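Local atomic coordinates of glycinin (Glycine max, PDB entry 1OD5), a protein that stores nutrients in soybean seeds as a hexameric 11S globulin and is probably a source of sulfur-containing amino acids in seed meals. Residues V390-R395 and E439-K444; N54-P59 and V237-G242. All blocks are in the same frame, centred on the assembly; numbering follows the deposited sequence.

Interaction 1 (V390-R395 and E439-K444); sequences VIYVTR and EYVVFK
Glu-439 OE1 is gripped by two nitrogens of Arg-395 in a side-on salt bridge at one end of an antiparallel strand pair of the C-terminal cupin barrel. NE and NH2 of Arg-395 each lie 2.8 Å from OE1 of Glu-439. The guanidinium and carboxylate planes stand nearly perpendicular, 87° apart. OE1 meets the guanidinium edge in its plane. It receives NH2 on its anti lone pair and NE from above the carboxylate plane. The Arg-395 chain bends at chi2 and chi3, which turns this edge back toward Glu-439. The other carboxylate oxygen, OE2, is hydrogen-bonded to Tyr-370 OH on the neighbouring strand 367-373.

Glu-439 pairs with two residues at once, Thr-394 and Arg-395, which makes a classic beta bulge and shifts the register by one between Val-393 and Arg-395. The N of Thr-394 donates to Glu-439 O at 3.0 Å, and the N of Arg-395 adds a weak bond to the same oxygen. In return Glu-439 N donates to Arg-395 O over 2.9 Å. Beyond the bulge the ladder is regular, with hydrogen-bonded pairs Tyr-392 with Val-441 and Val-390 with Phe-443.

Ile-391, Val-393, Tyr-440 and Val-442 share one face. CG2 of Ile-391 approaches the Tyr-440 ring obliquely, 3.7 Å from its CD2. The Tyr-440 side chain also lies near a bound magnesium ion, whose site includes His-382 and Glu-431. Val-390, Tyr-392, Val-441 and Phe-443 lie on the other face. The last three pack against strands 66-72 and 140-146 of the N-terminal cupin domain, and Val-390 against strand 420-423. Here CG2 of Val-441 sits over the centre of the Phe-443 ring, 4.2 Å above its plane. At the edge of that ring, CD1 of Phe-443 comes within 3.3 Å of Val-390 O.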
ATOM      1  N   VAL A 390       3.196 -13.963 -25.000  1.00 11.78           N
ATOM      2  CA  VAL A 390       4.082 -14.743 -25.822  1.00 11.89           C
ATOM      3  C   VAL A 390       3.892 -16.217 -25.505  1.00 12.90           C
ATOM      4  O   VAL A 390       4.200 -16.691 -24.416  1.00 15.91           O
ATOM      5  CB  VAL A 390       5.553 -14.342 -25.551  1.00 12.49           C
ATOM      6  CG1 VAL A 390       6.520 -15.212 -26.320  1.00 13.13           C
ATOM      7  CG2 VAL A 390       5.775 -12.922 -26.014  1.00 14.62           C
ATOM      8  N   ILE A 391       3.347 -16.931 -26.474  1.00 10.79           N
ATOM      9  CA  ILE A 391       3.083 -18.356 -26.431  1.00 11.85           C
ATOM     10  C   ILE A 391       4.328 -19.092 -26.916  1.00 12.63           C
ATOM     11  O   ILE A 391       4.991 -18.649 -27.846  1.00 16.40           O
ATOM     12  CB  ILE A 391       1.877 -18.662 -27.364  1.00 10.27           C
ATOM     13  CG1 ILE A 391       0.589 -18.117 -26.811  1.00 10.20           C
ATOM     14  CG2 ILE A 391       1.732 -20.157 -27.545  1.00 12.60           C
ATOM     15  CD1 ILE A 391      -0.576 -18.247 -27.814  1.00 13.95           C
ATOM     16  N   TYR A 392       4.710 -20.196 -26.299  1.00 12.35           N
ATOM     17  CA  TYR A 392       5.830 -20.997 -26.742  1.00 14.95           C
ATOM     18  C   TYR A 392       5.293 -22.420 -26.668  1.00 16.19           C
ATOM     19  O   TYR A 392       4.970 -22.870 -25.571  1.00 18.77           O
ATOM     20  CB  TYR A 392       7.029 -20.847 -25.821  1.00 16.68           C
ATOM     21  CG  TYR A 392       8.113 -21.827 -26.220  1.00 18.27           C
ATOM     22  CD1 TYR A 392       8.974 -21.513 -27.276  1.00 17.54           C
ATOM     23  CD2 TYR A 392       8.232 -23.049 -25.552  1.00 18.05           C
ATOM     24  CE1 TYR A 392       9.956 -22.428 -27.674  1.00 18.50           C
ATOM     25  CE2 TYR A 392       9.207 -23.961 -25.949  1.00 19.36           C
ATOM     26  CZ  TYR A 392      10.064 -23.648 -27.008  1.00 20.73           C
ATOM     27  OH  TYR A 392      11.026 -24.561 -27.407  1.00 23.49           O
ATOM     28  N   VAL A 393       5.180 -23.194 -27.750  1.00 15.79           N
ATOM     29  CA  VAL A 393       4.640 -24.538 -27.657  1.00 14.86           C
ATOM     30  C   VAL A 393       5.683 -25.514 -27.164  1.00 15.96           C
ATOM     31  O   VAL A 393       6.738 -25.702 -27.746  1.00 16.67           O
ATOM     32  CB  VAL A 393       4.073 -24.924 -29.042  1.00 15.02           C
ATOM     33  CG1 VAL A 393       3.409 -26.289 -28.958  1.00 16.06           C
ATOM     34  CG2 VAL A 393       3.012 -23.903 -29.480  1.00 15.38           C
ATOM     35  N   THR A 394       5.389 -26.160 -26.043  1.00 17.36           N
ATOM     36  CA  THR A 394       6.331 -27.111 -25.417  1.00 16.48           C
ATOM     37  C   THR A 394       6.179 -28.575 -25.837  1.00 14.26           C
ATOM     38  O   THR A 394       7.098 -29.394 -25.680  1.00 13.83           O
ATOM     39  CB  THR A 394       6.188 -26.986 -23.842  1.00 17.10           C
ATOM     40  OG1 THR A 394       4.812 -27.248 -23.570  1.00 15.90           O
ATOM     41  CG2 THR A 394       6.526 -25.609 -23.260  1.00 17.40           C
ATOM     42  N   ARG A 395       5.002 -28.860 -26.398  1.00 12.27           N
ATOM     43  CA  ARG A 395       4.687 -30.210 -26.814  1.00 16.33           C
ATOM     44  C   ARG A 395       3.478 -30.169 -27.716  1.00 17.77           C
ATOM     45  O   ARG A 395       2.632 -29.291 -27.579  1.00 18.84           O
ATOM     46  CB  ARG A 395       4.378 -31.037 -25.579  1.00 21.65           C
ATOM     47  CG  ARG A 395       4.500 -32.559 -25.675  1.00 29.24           C
ATOM     48  CD  ARG A 395       3.198 -33.300 -26.010  1.00 33.68           C
ATOM     49  NE  ARG A 395       2.200 -33.211 -24.960  1.00 35.71           N
ATOM     50  CZ  ARG A 395       0.891 -33.314 -25.241  1.00 39.93           C
ATOM     51  NH1 ARG A 395       0.476 -33.506 -26.489  1.00 40.15           N
ATOM     52  NH2 ARG A 395      -0.040 -33.194 -24.285  1.00 40.19           N
ATOM     53  N   GLU A 439       0.355 -28.478 -25.918  1.00 16.97           N
ATOM     54  CA  GLU A 439       0.730 -27.925 -24.610  1.00 18.46           C
ATOM     55  C   GLU A 439       1.613 -26.721 -24.830  1.00 15.65           C
ATOM     56  O   GLU A 439       2.524 -26.762 -25.647  1.00 15.42           O
ATOM     57  CB  GLU A 439       1.566 -28.823 -23.712  1.00 17.24           C
ATOM     58  CG  GLU A 439       0.915 -30.097 -23.219  1.00 19.91           C
ATOM     59  CD  GLU A 439       1.843 -30.930 -22.347  1.00 22.41           C
ATOM     60  OE1 GLU A 439       1.733 -32.151 -22.377  1.00 25.25           O
ATOM     61  OE2 GLU A 439       2.677 -30.371 -21.637  1.00 26.18           O
ATOM     62  N   TYR A 440       1.416 -25.682 -24.018  1.00 13.54           N
ATOM     63  CA  TYR A 440       2.184 -24.468 -24.182  1.00 13.78           C
ATOM     64  C   TYR A 440       2.190 -23.565 -22.954  1.00 13.70           C
ATOM     65  O   TYR A 440       1.245 -23.605 -22.186  1.00 13.67           O
ATOM     66  CB  TYR A 440       1.594 -23.704 -25.395  1.00 10.57           C
ATOM     67  CG  TYR A 440       0.153 -23.163 -25.321  1.00  8.35           C
ATOM     68  CD1 TYR A 440      -0.940 -23.892 -25.792  1.00  7.35           C
ATOM     69  CD2 TYR A 440      -0.048 -21.877 -24.832  1.00  7.21           C
ATOM     70  CE1 TYR A 440      -2.223 -23.321 -25.778  1.00  6.26           C
ATOM     71  CE2 TYR A 440      -1.309 -21.311 -24.817  1.00  6.68           C
ATOM     72  CZ  TYR A 440      -2.385 -22.030 -25.285  1.00  7.24           C
ATOM     73  OH  TYR A 440      -3.616 -21.421 -25.233  1.00  8.05           O
ATOM     74  N   VAL A 441       3.229 -22.748 -22.778  1.00 12.95           N
ATOM     75  CA  VAL A 441       3.326 -21.804 -21.699  1.00 11.34           C
ATOM     76  C   VAL A 441       3.076 -20.480 -22.376  1.00 13.69           C
ATOM     77  O   VAL A 441       3.481 -20.286 -23.525  1.00 15.22           O
ATOM     78  CB  VAL A 441       4.720 -21.832 -21.038  1.00 14.57           C
ATOM     79  CG1 VAL A 441       5.833 -21.614 -22.066  1.00 19.02           C
ATOM     80  CG2 VAL A 441       4.803 -20.709 -19.983  1.00 13.97           C
ATOM     81  N   VAL A 442       2.359 -19.580 -21.705  1.00 13.73           N
ATOM     82  CA  VAL A 442       2.048 -18.262 -22.208  1.00 13.22           C
ATOM     83  C   VAL A 442       2.692 -17.258 -21.279  1.00 15.33           C
ATOM     84  O   VAL A 442       2.258 -17.208 -20.139  1.00 19.17           O
ATOM     85  CB  VAL A 442       0.576 -17.897 -22.165  1.00 12.60           C
ATOM     86  CG1 VAL A 442       0.408 -16.774 -23.144  1.00 14.15           C
ATOM     87  CG2 VAL A 442      -0.344 -19.054 -22.445  1.00 14.00           C
ATOM     88  N   PHE A 443       3.683 -16.443 -21.599  1.00 13.65           N
ATOM     89  CA  PHE A 443       4.220 -15.474 -20.667  1.00 10.11           C
ATOM     90  C   PHE A 443       3.392 -14.234 -20.924  1.00 10.91           C
ATOM     91  O   PHE A 443       2.991 -13.990 -22.054  1.00 11.05           O
ATOM     92  CB  PHE A 443       5.641 -15.159 -20.971  1.00 11.78           C
ATOM     93  CG  PHE A 443       6.535 -16.369 -21.042  1.00 11.68           C
ATOM     94  CD1 PHE A 443       6.701 -17.043 -22.255  1.00 14.59           C
ATOM     95  CD2 PHE A 443       7.228 -16.773 -19.904  1.00 14.12           C
ATOM     96  CE1 PHE A 443       7.572 -18.126 -22.323  1.00 15.17           C
ATOM     97  CE2 PHE A 443       8.096 -17.855 -19.979  1.00 14.69           C
ATOM     98  CZ  PHE A 443       8.268 -18.530 -21.186  1.00 15.21           C
ATOM     99  N   LYS A 444       3.096 -13.405 -19.921  1.00  9.63           N
ATOM    100  CA  LYS A 444       2.280 -12.202 -20.065  1.00 11.52           C
ATOM    101  C   LYS A 444       2.981 -11.036 -19.395  1.00 12.47           C
ATOM    102  O   LYS A 444       3.604 -11.192 -18.346  1.00 14.30           O
ATOM    103  CB  LYS A 444       0.917 -12.492 -19.443  1.00 12.73           C
ATOM    104  CG  LYS A 444       0.117 -13.449 -20.316  1.00 11.73           C
ATOM    105  CD  LYS A 444      -0.860 -14.391 -19.664  1.00 13.52           C
ATOM    106  CE  LYS A 444      -2.184 -14.069 -20.258  1.00 13.67           C
ATOM    107  NZ  LYS A 444      -3.145 -15.163 -20.257  1.00 12.43           N
TER

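Interaction 2 (N54-P59 and V237-G242); sequences NGLHLP and VTVEGG. With CO3 (carbonate ion), chain C.
A short antiparallel pairing adds strand 236-238 to strand 55-61 of the N-terminal cupin domain. Two backbone bonds join Leu-56 and Val-237 as a hydrogen-bonded pair. Leu-56 N donates to Val-237 O over 2.9 Å. Val-237 N returns the bond to Leu-56 O. Gly-55 and Thr-238 form the adjoining non-hydrogen-bonded pair. One step further on, Val-239 N donates to Asn-54 O over a short 2.7 Å, so the pairing runs on past the end of the strand.

The side chains of Leu-56 and Val-237 lie alongside each other and point the same way. CD1 of Leu-56 is 3.8 Å from CG2 of Val-237. That methyl sits between the backbone N and carbonyl carbon of Val-237, with chi1 at -49°. CG2 of Val-237 also lies 4.0 Å from CD2 of Leu-58. The Leu-58 chain meets Val-237 at about a right angle. Val-239 comes in obliquely and sets its CG2 3.7 Å from CB of Leu-56. Asn-468 of a second subunit packs on both Leu-56 and Val-239, which places this apolar patch at a subunit interface.

The backbone O of Val-239 lies 3.1 Å from CB of Asn-54. The Asn-54 amide lies beside Val-239 O, but its ND2 hydrogen-bonds to Tyr-133 OH. His-57 turns away from strand 236-238. Its ring NE2 is held by Tyr-163 OH, while ND1 donates to O3 of a carbonate ion over 2.7 Å. Arg-49, Tyr-130 and Thr-132 complete that pocket; the carbonate probably came from the crystallisation liquor. The whole is a cupin beta-barrel strand with its pocket residue turned to one side and, added at its edge, a strand from much later in sequence than strand 55-61.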
ATOM      1  N   ASN A  54      26.540 -31.994 -16.488  1.00 28.29           N
ATOM      2  CA  ASN A  54      27.604 -31.361 -15.718  1.00 26.37           C
ATOM      3  C   ASN A  54      27.852 -29.941 -16.215  1.00 23.31           C
ATOM      4  O   ASN A  54      28.911 -29.376 -15.984  1.00 23.09           O
ATOM      5  CB  ASN A  54      28.915 -32.166 -15.783  1.00 28.98           C
ATOM      6  CG  ASN A  54      28.836 -33.512 -15.065  1.00 33.41           C
ATOM      7  OD1 ASN A  54      29.199 -34.560 -15.598  1.00 38.35           O
ATOM      8  ND2 ASN A  54      28.320 -33.576 -13.842  1.00 36.50           N
ATOM      9  N   GLY A  55      26.834 -29.334 -16.852  1.00 21.44           N
ATOM     10  CA  GLY A  55      26.919 -27.980 -17.352  1.00 18.82           C
ATOM     11  C   GLY A  55      26.558 -26.918 -16.301  1.00 20.38           C
ATOM     12  O   GLY A  55      25.478 -26.944 -15.719  1.00 19.06           O
ATOM     13  N   LEU A  56      27.502 -25.973 -16.124  1.00 18.20           N
ATOM     14  CA  LEU A  56      27.501 -24.813 -15.241  1.00 16.85           C
ATOM     15  C   LEU A  56      27.313 -23.493 -16.020  1.00 17.09           C
ATOM     16  O   LEU A  56      28.276 -23.079 -16.661  1.00 16.94           O
ATOM     17  CB  LEU A  56      28.848 -24.718 -14.499  1.00 14.64           C
ATOM     18  CG  LEU A  56      29.107 -23.939 -13.185  1.00 19.20           C
ATOM     19  CD1 LEU A  56      30.535 -23.427 -13.241  1.00 16.78           C
ATOM     20  CD2 LEU A  56      28.219 -22.723 -13.000  1.00 21.42           C
ATOM     21  N   HIS A  57      26.179 -22.760 -16.013  1.00 15.89           N
ATOM     22  CA  HIS A  57      26.087 -21.501 -16.734  1.00 14.80           C
ATOM     23  C   HIS A  57      26.721 -20.517 -15.746  1.00 18.14           C
ATOM     24  O   HIS A  57      26.256 -20.325 -14.625  1.00 19.00           O
ATOM     25  CB  HIS A  57      24.616 -21.209 -17.029  1.00 12.83           C
ATOM     26  CG  HIS A  57      24.291 -19.896 -17.752  1.00 11.64           C
ATOM     27  ND1 HIS A  57      23.079 -19.485 -18.115  1.00 13.16           N
ATOM     28  CD2 HIS A  57      25.171 -18.928 -18.143  1.00 10.04           C
ATOM     29  CE1 HIS A  57      23.178 -18.329 -18.689  1.00 11.66           C
ATOM     30  NE2 HIS A  57      24.442 -18.007 -18.695  1.00 14.18           N
ATOM     31  N   LEU A  58      27.836 -19.909 -16.144  1.00 16.33           N
ATOM     32  CA  LEU A  58      28.609 -18.985 -15.320  1.00 16.96           C
ATOM     33  C   LEU A  58      27.891 -17.764 -14.796  1.00 16.01           C
ATOM     34  O   LEU A  58      26.962 -17.313 -15.448  1.00 16.13           O
ATOM     35  CB  LEU A  58      29.868 -18.510 -16.092  1.00 15.82           C
ATOM     36  CG  LEU A  58      30.882 -19.555 -16.581  1.00 18.85           C
ATOM     37  CD1 LEU A  58      32.060 -18.824 -17.152  1.00 22.06           C
ATOM     38  CD2 LEU A  58      31.446 -20.413 -15.466  1.00 19.79           C
ATOM     39  N   PRO A  59      28.240 -17.199 -13.633  1.00 16.84           N
ATOM     40  CA  PRO A  59      27.450 -16.163 -12.969  1.00 17.30           C
ATOM     41  C   PRO A  59      27.216 -14.952 -13.862  1.00 16.32           C
ATOM     42  O   PRO A  59      28.177 -14.484 -14.449  1.00 18.05           O
ATOM     43  CB  PRO A  59      28.238 -15.814 -11.733  1.00 16.28           C
ATOM     44  CG  PRO A  59      29.049 -17.063 -11.473  1.00 20.22           C
ATOM     45  CD  PRO A  59      29.426 -17.539 -12.854  1.00 15.86           C
ATOM     46  N   VAL A 237      30.101 -23.872 -19.093  1.00 19.14           N
ATOM     47  CA  VAL A 237      31.197 -24.827 -19.034  1.00 20.92           C
ATOM     48  C   VAL A 237      30.816 -26.206 -18.477  1.00 23.50           C
ATOM     49  O   VAL A 237      29.762 -26.401 -17.872  1.00 24.75           O
ATOM     50  CB  VAL A 237      32.337 -24.209 -18.182  1.00 16.84           C
ATOM     51  CG1 VAL A 237      32.596 -22.793 -18.678  1.00 11.42           C
ATOM     52  CG2 VAL A 237      31.978 -24.199 -16.693  1.00 17.38           C
ATOM     53  N   THR A 238      31.614 -27.227 -18.730  1.00 25.66           N
ATOM     54  CA  THR A 238      31.368 -28.545 -18.192  1.00 28.50           C
ATOM     55  C   THR A 238      32.232 -28.637 -16.944  1.00 30.20           C
ATOM     56  O   THR A 238      33.356 -28.111 -16.874  1.00 30.41           O
ATOM     57  CB  THR A 238      31.771 -29.599 -19.178  1.00 28.79           C
ATOM     58  OG1 THR A 238      30.873 -29.427 -20.259  1.00 33.70           O
ATOM     59  CG2 THR A 238      31.627 -31.028 -18.668  1.00 31.88           C
ATOM     60  N   VAL A 239      31.638 -29.295 -15.938  1.00 30.38           N
ATOM     61  CA  VAL A 239      32.302 -29.481 -14.670  1.00 30.93           C
ATOM     62  C   VAL A 239      32.591 -30.967 -14.653  1.00 32.17           C
ATOM     63  O   VAL A 239      31.695 -31.807 -14.527  1.00 30.34           O
ATOM     64  CB  VAL A 239      31.386 -29.088 -13.495  1.00 30.93           C
ATOM     65  CG1 VAL A 239      32.185 -29.212 -12.216  1.00 29.58           C
ATOM     66  CG2 VAL A 239      30.909 -27.646 -13.609  1.00 30.37           C
ATOM     67  N   GLU A 240      33.881 -31.260 -14.856  1.00 35.99           N
ATOM     68  CA  GLU A 240      34.351 -32.637 -14.872  1.00 38.67           C
ATOM     69  C   GLU A 240      34.485 -33.076 -13.421  1.00 36.89           C
ATOM     70  O   GLU A 240      35.098 -32.425 -12.569  1.00 35.51           O
ATOM     71  CB  GLU A 240      35.713 -32.741 -15.593  1.00 44.21           C
ATOM     72  CG  GLU A 240      36.075 -34.213 -15.930  1.00 50.90           C
ATOM     73  CD  GLU A 240      37.412 -34.523 -16.641  1.00 55.23           C
ATOM     74  OE1 GLU A 240      37.796 -35.698 -16.604  1.00 56.49           O
ATOM     75  OE2 GLU A 240      38.056 -33.634 -17.230  1.00 56.67           O
ATOM     76  N   GLY A 241      33.860 -34.231 -13.182  1.00 38.76           N
ATOM     77  CA  GLY A 241      33.823 -34.851 -11.852  1.00 38.00           C
ATOM     78  C   GLY A 241      32.447 -34.576 -11.266  1.00 36.44           C
ATOM     79  O   GLY A 241      31.623 -35.454 -10.994  1.00 38.99           O
ATOM     80  N   GLY A 242      32.179 -33.282 -11.201  1.00 34.18           N
ATOM     81  CA  GLY A 242      30.928 -32.809 -10.691  1.00 29.87           C
ATOM     82  C   GLY A 242      31.220 -31.625  -9.826  1.00 30.10           C
ATOM     83  O   GLY A 242      32.338 -31.276  -9.437  1.00 30.08           O
TER
HETATM   84  C   CO3 C 496      20.088 -20.418 -17.163  1.00 25.25           C
HETATM   85  O1  CO3 C 496      19.257 -21.291 -17.404  1.00 31.67           O
HETATM   86  O2  CO3 C 496      19.814 -19.252 -17.393  1.00 22.21           O
HETATM   87  O3  CO3 C 496      21.178 -20.699 -16.687  1.00 20.16           O

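Both segments of interaction 2 precede those of interaction 1 in sequence. Their centres are 28 Å apart and their nearest atoms about 15 Å, so they do not touch. They belong to different sheets. Interaction 2 belongs to the sheet of strand 55-61 in the N-terminal cupin domain. Interaction 1 pairs strands 389-394 and 437-444 in the C-terminal one. Side chains on one face of interaction 1 pack on strands 66-72 and 140-146 of the N-terminal domain, which puts it at the junction of the two cupins. Interaction 2 lies farther out and is packed by a second subunit. One contact thus bears on the bicupin interior; the other lies at a subunit interface of the hexamer.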